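Local coordinates for protein ATP-dependent kinase YFH7 (Saccharomyces cerevisiae, PDB 2GA8) that acts as an ATP-dependent kinase of the P-loop class and could be involved in assembly of the endoplasmic reticulum membrane, at residues 240-243 against 248-251; 159-164 against 267-272; 166-171 against 182-187. One frame throughout, in Å; residues are numbered along the deposited sequence.

Interaction 1 (240-243 against 248-251); sequences PGFN and DPTP
The Phe242 ring has the carbonyl O of Asp248 over one face, toward its rim, with Pro249 N close by, on the facing strand of a beta hairpin. The hairpin joins strands 237-243 and 248-256, and the latter is outermost in its mixed sheet. CZ of Phe242 comes 3.6 Å from Asp248 N, and CE1 meets CD of Pro249 at 4.1 Å. The ring gets there because CG stands anti to the backbone N (chi1 -165°), with Asp162 on a neighbouring loop also touching it. With an alanine here, the Asp248 carbonyl would probably lose the ring that covers it, and Pro249 CD its contact with CE1. Phe242 and Pro249 form a non-hydrogen-bonded pair. The hydrogen-bonded pairs flank it. Asn243 N gives a 2.9 Å bond to Asp248 O, while the return bond from Asp248 N is weak. The Asn243 side chain turns back to the loop, where OD1 accepts from Leu246 N. Gly241 and Thr250 bond both ways: Gly241 N reaches Thr250 O at 2.7 Å. On the face shared with Asn243, the methyl CG2 of Thr250 rests 3.5 Å from Gly241 O.

Interaction 2 (159-164 against 267-272); sequences VPMDGF and GLYLLY
The sulfur SD of Met161 accepts a weak hydrogen bond from Tyr269 N at 3.6 Å, with an angle of 160° at the hydrogen. It is the one polar link between 159-164 and 267-272; the rest is apolar packing around the same methionine. Met161 CG stands anti to the backbone N (chi1 -163°), and the chain runs straight to SD before bending at chi3 (90°). That bend carries the methyl CE to the Tyr269 ring, 3.5 Å from CD2, and the two side chains cross at about a right angle. CE also meets Leu268 CB at 4.1 Å. On the sulfur, CD2 of Leu270 packs at 3.9 Å. Nearer the backbone, Met161 CB lies 3.8 Å from Gly267 CA. A CB on Gly267 would probably clash with Met161 CB. Tyr269 is held at its far end by a bond from OH to Gly185 O, and Leu268 CB covers the centre of one face of the Tyr269 ring. Leu268 also touches Pro33 of the probable ATP-binding loop. The contact joins the C-terminal ends of adjacent parallel strands 156-160 and 262-267 beside the P-loop, in a core sheet with the 2-3-1-4-5 strand order of P-loop kinases.

Interaction 3 (166-171 against 182-187); sequences LSRRCL and KRRGSP
Leu166 offers its carbonyl O to Arg184 NH2 just before the short helix 168-171. This loop-to-helix junction meets the turn at 183-186 in the P-loop kinase fold, and Arg184 carries the contact. The bond is 3.0 Å long and nearly straight, 172° at the hydrogen. Leu166 O lies at the edge of the guanidinium, in its plane, and the donor lies in the carbonyl plane. Ser167 is the N-cap of the helix. Its OG accepts from Cys170 N at 3.0 Å. Arg168 comes next and lays its CG over one face of the Arg184 guanidinium, 3.4 Å from NH1. The two guanidinium planes are 60° apart. Both arginines share the carboxylate of Asp248: OD2 pairs with Arg168 NE and OD1 with Arg184 NH2. Arg184 NH1 has a further acceptor in Lys247 O, so bonds on both terminal nitrogens help to fix the group's rotation. At the end of the segment, Leu171 points toward the turn, and its side chain crosses that of Arg184 at about a right angle. Arg184 reaches across because CG is anti to the backbone N (chi1 -153°) and the chain stays extended to NE. Behind it, Arg183 to Ser186 form a type II turn; at Gly185 a CB would be jammed against the carbonyl O of Arg184. Along the arginine's shaft, the methyl CD1 of Leu171 sits 3.4 Å from Arg184 NE and 3.5 Å from its CG.

In the fold
From the N terminus, the chain passes the P-loop before reaching strand 156-160, where interaction 2 opens. Interaction 3 follows at once and closes a short loop through helix 178-181. Interaction 1 comes later, closing the hairpin of the mixed sheet. Interaction 2 then closes after strand 262-267, so its long loop encloses the other two, which lie in series. All three touch. The hairpin reaches the arginines of interaction 3 through Asp248. Segment 267-272 reaches the turn at 183-186. Pro240 and Pro249 pack on Gly163. The parallel core sheet, the mixed sheet and the loops after strand 156-160 are thus joined.

Interaction 1 (240-243 against 248-251)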
loop_
_atom_site.group_PDB
_atom_site.type_symbol
_atom_site.label_atom_id
_atom_site.label_comp_id
_atom_site.label_asym_id
_atom_site.label_seq_id
_atom_site.Cartn_x
_atom_site.Cartn_y
_atom_site.Cartn_z
ATOM N N PRO A 240 -1.248 8.547 -0.854
ATOM C CA PRO A 240 0.024 9.265 -0.781
ATOM C C PRO A 240 1.224 8.450 -1.241
ATOM O O PRO A 240 1.195 7.218 -1.257
ATOM C CB PRO A 240 0.116 9.649 0.692
ATOM C CG PRO A 240 -0.567 8.490 1.369
ATOM C CD PRO A 240 -1.786 8.291 0.494
ATOM N N GLY A 241 2.280 9.164 -1.614
ATOM C CA GLY A 241 3.506 8.531 -2.052
ATOM C C GLY A 241 4.617 9.149 -1.229
ATOM O O GLY A 241 4.364 10.058 -0.441
ATOM N N PHE A 242 5.841 8.667 -1.388
ATOM C CA PHE A 242 6.945 9.230 -0.630
ATOM C C PHE A 242 7.921 9.928 -1.564
ATOM O O PHE A 242 8.385 9.341 -2.544
ATOM C CB PHE A 242 7.680 8.137 0.148
ATOM C CG PHE A 242 8.596 8.673 1.214
ATOM C CD1 PHE A 242 8.085 9.095 2.438
ATOM C CD2 PHE A 242 9.962 8.780 0.986
ATOM C CE1 PHE A 242 8.922 9.617 3.422
ATOM C CE2 PHE A 242 10.810 9.304 1.965
ATOM C CZ PHE A 242 10.286 9.723 3.185
ATOM N N ASN A 243 8.222 11.186 -1.263
ATOM C CA ASN A 243 9.158 11.962 -2.066
ATOM C C ASN A 243 10.538 11.829 -1.431
ATOM O O ASN A 243 10.825 12.450 -0.407
ATOM C CB ASN A 243 8.733 13.433 -2.100
ATOM C CG ASN A 243 9.547 14.255 -3.083
ATOM O OD1 ASN A 243 10.766 14.373 -2.955
ATOM N ND2 ASN A 243 8.872 14.828 -4.072
ATOM N N ASP A 248 9.770 13.288 2.701
ATOM C CA ASP A 248 8.436 13.263 3.290
ATOM C C ASP A 248 7.363 12.752 2.339
ATOM O O ASP A 248 7.547 12.727 1.121
ATOM C CB ASP A 248 8.031 14.660 3.776
ATOM C CG ASP A 248 8.493 14.949 5.192
ATOM O OD1 ASP A 248 8.342 14.065 6.063
ATOM O OD2 ASP A 248 8.993 16.066 5.441
ATOM N N PRO A 249 6.216 12.334 2.893
ATOM C CA PRO A 249 5.114 11.828 2.072
ATOM C C PRO A 249 4.483 12.959 1.264
ATOM O O PRO A 249 4.449 14.107 1.712
ATOM C CB PRO A 249 4.160 11.238 3.107
ATOM C CG PRO A 249 4.391 12.099 4.305
ATOM C CD PRO A 249 5.892 12.235 4.326
ATOM N N THR A 250 4.008 12.629 0.069
ATOM C CA THR A 250 3.376 13.603 -0.810
ATOM C C THR A 250 2.015 13.058 -1.252
ATOM O O THR A 250 1.849 11.854 -1.442
ATOM C CB THR A 250 4.266 13.898 -2.040
ATOM O OG1 THR A 250 3.615 14.853 -2.887
ATOM C CG2 THR A 250 4.546 12.627 -2.819
ATOM N N PRO A 251 1.025 13.946 -1.417
ATOM C CA PRO A 251 -0.342 13.606 -1.823
ATOM C C PRO A 251 -0.592 13.000 -3.198
ATOM O O PRO A 251 0.168 13.199 -4.148
ATOM C CB PRO A 251 -1.084 14.929 -1.649
ATOM C CG PRO A 251 -0.038 15.927 -2.013
ATOM C CD PRO A 251 1.167 15.405 -1.261
#

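Interaction 2 (159-164 against 267-272)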
loop_
_atom_site.group_PDB
_atom_site.type_symbol
_atom_site.label_atom_id
_atom_site.label_comp_id
_atom_site.label_asym_id
_atom_site.label_seq_id
_atom_site.Cartn_x
_atom_site.Cartn_y
_atom_site.Cartn_z
ATOM N N VAL A 159 0.502 -0.079 -4.417
ATOM C CA VAL A 159 0.293 0.767 -3.253
ATOM C C VAL A 159 1.518 0.584 -2.367
ATOM O O VAL A 159 1.638 -0.409 -1.653
ATOM C CB VAL A 159 -0.965 0.368 -2.438
ATOM C CG1 VAL A 159 -0.992 1.141 -1.116
ATOM C CG2 VAL A 159 -2.222 0.666 -3.234
ATOM N N PRO A 160 2.479 1.511 -2.456
ATOM C CA PRO A 160 3.669 1.382 -1.614
ATOM C C PRO A 160 3.293 1.847 -0.212
ATOM O O PRO A 160 2.503 2.779 -0.048
ATOM C CB PRO A 160 4.671 2.328 -2.276
ATOM C CG PRO A 160 4.193 2.401 -3.714
ATOM C CD PRO A 160 2.700 2.501 -3.522
ATOM N N MET A 161 3.857 1.199 0.797
ATOM C CA MET A 161 3.570 1.563 2.180
ATOM C C MET A 161 4.289 2.874 2.531
ATOM O O MET A 161 3.914 3.573 3.470
ATOM C CB MET A 161 4.048 0.432 3.092
ATOM C CG MET A 161 3.494 0.447 4.491
ATOM S SD MET A 161 4.178 -0.943 5.419
ATOM C CE MET A 161 5.584 -0.202 6.084
ATOM N N ASP A 162 5.312 3.203 1.748
ATOM C CA ASP A 162 6.129 4.403 1.946
ATOM C C ASP A 162 5.374 5.720 2.097
ATOM O O ASP A 162 5.800 6.601 2.844
ATOM C CB ASP A 162 7.119 4.543 0.790
ATOM C CG ASP A 162 8.048 3.360 0.681
ATOM O OD1 ASP A 162 9.016 3.280 1.470
ATOM O OD2 ASP A 162 7.800 2.499 -0.186
ATOM N N GLY A 163 4.265 5.859 1.376
ATOM C CA GLY A 163 3.491 7.079 1.451
ATOM C C GLY A 163 2.843 7.292 2.803
ATOM O O GLY A 163 2.344 8.376 3.098
ATOM N N PHE A 164 2.852 6.259 3.637
ATOM C CA PHE A 164 2.247 6.364 4.954
ATOM C C PHE A 164 3.273 6.615 6.046
ATOM O O PHE A 164 2.967 6.560 7.237
ATOM C CB PHE A 164 1.422 5.109 5.230
ATOM C CG PHE A 164 0.150 5.068 4.440
ATOM C CD1 PHE A 164 -1.029 5.568 4.981
ATOM C CD2 PHE A 164 0.144 4.611 3.122
ATOM C CE1 PHE A 164 -2.200 5.621 4.224
ATOM C CE2 PHE A 164 -1.021 4.659 2.357
ATOM C CZ PHE A 164 -2.193 5.167 2.910
ATOM N N GLY A 267 5.393 -3.574 1.129
ATOM C CA GLY A 267 5.888 -2.847 2.282
ATOM C C GLY A 267 6.564 -3.728 3.310
ATOM O O GLY A 267 6.527 -4.961 3.237
ATOM N N LEU A 268 7.177 -3.078 4.288
ATOM C CA LEU A 268 7.893 -3.767 5.351
ATOM C C LEU A 268 7.015 -4.492 6.364
ATOM O O LEU A 268 7.329 -5.604 6.793
ATOM C CB LEU A 268 8.730 -2.758 6.137
ATOM C CG LEU A 268 9.823 -1.944 5.445
ATOM C CD1 LEU A 268 10.196 -0.760 6.333
ATOM C CD2 LEU A 268 11.033 -2.830 5.178
ATOM N N TYR A 269 5.908 -3.857 6.726
ATOM C CA TYR A 269 5.060 -4.378 7.789
ATOM C C TYR A 269 3.670 -4.911 7.492
ATOM O O TYR A 269 2.838 -5.019 8.402
ATOM C CB TYR A 269 4.992 -3.291 8.870
ATOM C CG TYR A 269 6.378 -2.799 9.255
ATOM C CD1 TYR A 269 7.350 -3.695 9.701
ATOM C CD2 TYR A 269 6.731 -1.455 9.129
ATOM C CE1 TYR A 269 8.638 -3.272 10.009
ATOM C CE2 TYR A 269 8.031 -1.018 9.441
ATOM C CZ TYR A 269 8.974 -1.940 9.878
ATOM O OH TYR A 269 10.258 -1.542 10.177
ATOM N N LEU A 270 3.415 -5.291 6.245
ATOM C CA LEU A 270 2.097 -5.793 5.886
ATOM C C LEU A 270 1.750 -7.127 6.532
ATOM O O LEU A 270 0.589 -7.528 6.519
ATOM C CB LEU A 270 1.970 -5.914 4.366
ATOM C CG LEU A 270 2.346 -4.629 3.622
ATOM C CD1 LEU A 270 2.122 -4.814 2.128
ATOM C CD2 LEU A 270 1.519 -3.473 4.157
ATOM N N LEU A 271 2.752 -7.806 7.093
ATOM C CA LEU A 271 2.549 -9.098 7.753
ATOM C C LEU A 271 3.161 -9.070 9.155
ATOM O O LEU A 271 3.595 -10.099 9.678
ATOM C CB LEU A 271 3.201 -10.219 6.931
ATOM C CG LEU A 271 2.580 -10.508 5.559
ATOM C CD1 LEU A 271 3.455 -11.497 4.805
ATOM C CD2 LEU A 271 1.159 -11.055 5.739
ATOM N N TYR A 272 3.165 -7.885 9.756
ATOM C CA TYR A 272 3.738 -7.656 11.085
ATOM C C TYR A 272 2.669 -7.916 12.151
ATOM O O TYR A 272 1.582 -7.346 12.087
ATOM C CB TYR A 272 4.240 -6.214 11.145
ATOM C CG TYR A 272 5.285 -5.948 12.191
ATOM C CD1 TYR A 272 6.608 -6.359 12.004
ATOM C CD2 TYR A 272 4.963 -5.265 13.360
ATOM C CE1 TYR A 272 7.585 -6.085 12.960
ATOM C CE2 TYR A 272 5.930 -4.991 14.320
ATOM C CZ TYR A 272 7.238 -5.401 14.111
ATOM O OH TYR A 272 8.198 -5.114 15.050
#

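Interaction 3 (166-171 against 182-187)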
loop_
_atom_site.group_PDB
_atom_site.type_symbol
_atom_site.label_atom_id
_atom_site.label_comp_id
_atom_site.label_asym_id
_atom_site.label_seq_id
_atom_site.Cartn_x
_atom_site.Cartn_y
_atom_site.Cartn_z
ATOM N N LEU A 166 5.260 8.598 8.560
ATOM C CA LEU A 166 4.889 9.828 9.245
ATOM C C LEU A 166 5.846 10.927 8.791
ATOM O O LEU A 166 7.023 10.663 8.535
ATOM C CB LEU A 166 4.971 9.637 10.761
ATOM C CG LEU A 166 3.939 8.653 11.318
ATOM C CD1 LEU A 166 4.204 8.392 12.794
ATOM C CD2 LEU A 166 2.543 9.216 11.096
ATOM N N SER A 167 5.339 12.150 8.675
ATOM C CA SER A 167 6.170 13.265 8.237
ATOM C C SER A 167 7.230 13.586 9.275
ATOM O O SER A 167 7.093 13.246 10.452
ATOM C CB SER A 167 5.318 14.512 7.989
ATOM O OG SER A 167 4.797 15.018 9.204
ATOM N N ARG A 168 8.286 14.255 8.834
ATOM C CA ARG A 168 9.364 14.624 9.734
ATOM C C ARG A 168 8.852 15.552 10.830
ATOM O O ARG A 168 9.277 15.450 11.982
ATOM C CB ARG A 168 10.493 15.287 8.946
ATOM C CG ARG A 168 11.194 14.341 7.977
ATOM C CD ARG A 168 12.270 15.057 7.172
ATOM N NE ARG A 168 11.733 16.211 6.460
ATOM C CZ ARG A 168 12.178 17.455 6.611
ATOM N NH1 ARG A 168 11.628 18.448 5.923
ATOM N NH2 ARG A 168 13.174 17.709 7.451
ATOM N N ARG A 169 7.937 16.454 10.481
ATOM C CA ARG A 169 7.386 17.376 11.470
ATOM C C ARG A 169 6.513 16.606 12.451
ATOM O O ARG A 169 6.365 16.995 13.608
ATOM C CB ARG A 169 6.564 18.479 10.798
ATOM C CG ARG A 169 5.934 19.447 11.795
ATOM C CD ARG A 169 5.264 20.649 11.126
ATOM N NE ARG A 169 6.227 21.586 10.549
ATOM C CZ ARG A 169 6.812 21.436 9.364
ATOM N NH1 ARG A 169 6.537 20.381 8.607
ATOM N NH2 ARG A 169 7.677 22.346 8.933
ATOM N N CYS A 170 5.931 15.510 11.982
ATOM C CA CYS A 170 5.093 14.681 12.829
ATOM C C CYS A 170 6.000 13.986 13.851
ATOM O O CYS A 170 5.681 13.906 15.038
ATOM C CB CYS A 170 4.361 13.645 11.971
ATOM S SG CYS A 170 3.020 12.785 12.803
ATOM N N LEU A 171 7.141 13.495 13.384
ATOM C CA LEU A 171 8.079 12.811 14.263
ATOM C C LEU A 171 8.640 13.758 15.323
ATOM O O LEU A 171 9.076 13.315 16.386
ATOM C CB LEU A 171 9.218 12.195 13.443
ATOM C CG LEU A 171 8.818 11.124 12.418
ATOM C CD1 LEU A 171 10.059 10.627 11.704
ATOM C CD2 LEU A 171 8.104 9.966 13.112
ATOM N N LYS A 182 15.794 8.899 14.535
ATOM C CA LYS A 182 16.931 7.990 14.596
ATOM C C LYS A 182 16.488 6.597 14.169
ATOM O O LYS A 182 17.254 5.848 13.562
ATOM C CB LYS A 182 17.488 7.963 16.027
ATOM C CG LYS A 182 18.687 7.047 16.254
ATOM C CD LYS A 182 18.272 5.592 16.423
ATOM C CE LYS A 182 19.470 4.702 16.727
ATOM N NZ LYS A 182 20.128 5.062 18.016
ATOM N N ARG A 183 15.243 6.256 14.486
ATOM C CA ARG A 183 14.703 4.951 14.136
ATOM C C ARG A 183 13.578 5.084 13.114
ATOM O O ARG A 183 12.639 4.290 13.100
ATOM C CB ARG A 183 14.189 4.245 15.394
ATOM C CG ARG A 183 13.786 2.798 15.170
ATOM C CD ARG A 183 13.342 2.125 16.456
ATOM N NE ARG A 183 12.779 0.802 16.197
ATOM C CZ ARG A 183 12.299 -0.007 17.136
ATOM N NH1 ARG A 183 12.317 0.366 18.408
ATOM N NH2 ARG A 183 11.792 -1.186 16.800
ATOM N N ARG A 184 13.674 6.097 12.258
ATOM C CA ARG A 184 12.658 6.305 11.236
ATOM C C ARG A 184 12.691 5.082 10.329
ATOM O O ARG A 184 13.738 4.721 9.798
ATOM C CB ARG A 184 12.949 7.573 10.428
ATOM C CG ARG A 184 11.694 8.206 9.846
ATOM C CD ARG A 184 11.983 9.368 8.894
ATOM N NE ARG A 184 10.738 9.956 8.397
ATOM C CZ ARG A 184 10.655 10.803 7.375
ATOM N NH1 ARG A 184 11.748 11.176 6.724
ATOM N NH2 ARG A 184 9.470 11.269 6.994
ATOM N N GLY A 185 11.539 4.441 10.170
ATOM C CA GLY A 185 11.464 3.250 9.349
ATOM C C GLY A 185 10.955 2.101 10.196
ATOM O O GLY A 185 10.678 1.018 9.689
ATOM N N SER A 186 10.850 2.332 11.501
ATOM C CA SER A 186 10.345 1.306 12.406
ATOM C C SER A 186 8.835 1.291 12.223
ATOM O O SER A 186 8.262 2.238 11.681
ATOM C CB SER A 186 10.676 1.650 13.859
ATOM O OG SER A 186 9.924 2.765 14.299
ATOM N N PRO A 187 8.170 0.218 12.671
ATOM C CA PRO A 187 6.717 0.107 12.544
ATOM C C PRO A 187 5.973 1.300 13.143
ATOM O O PRO A 187 4.918 1.690 12.653
ATOM C CB PRO A 187 6.405 -1.189 13.288
ATOM C CG PRO A 187 7.636 -2.005 13.063
ATOM C CD PRO A 187 8.741 -1.004 13.268
#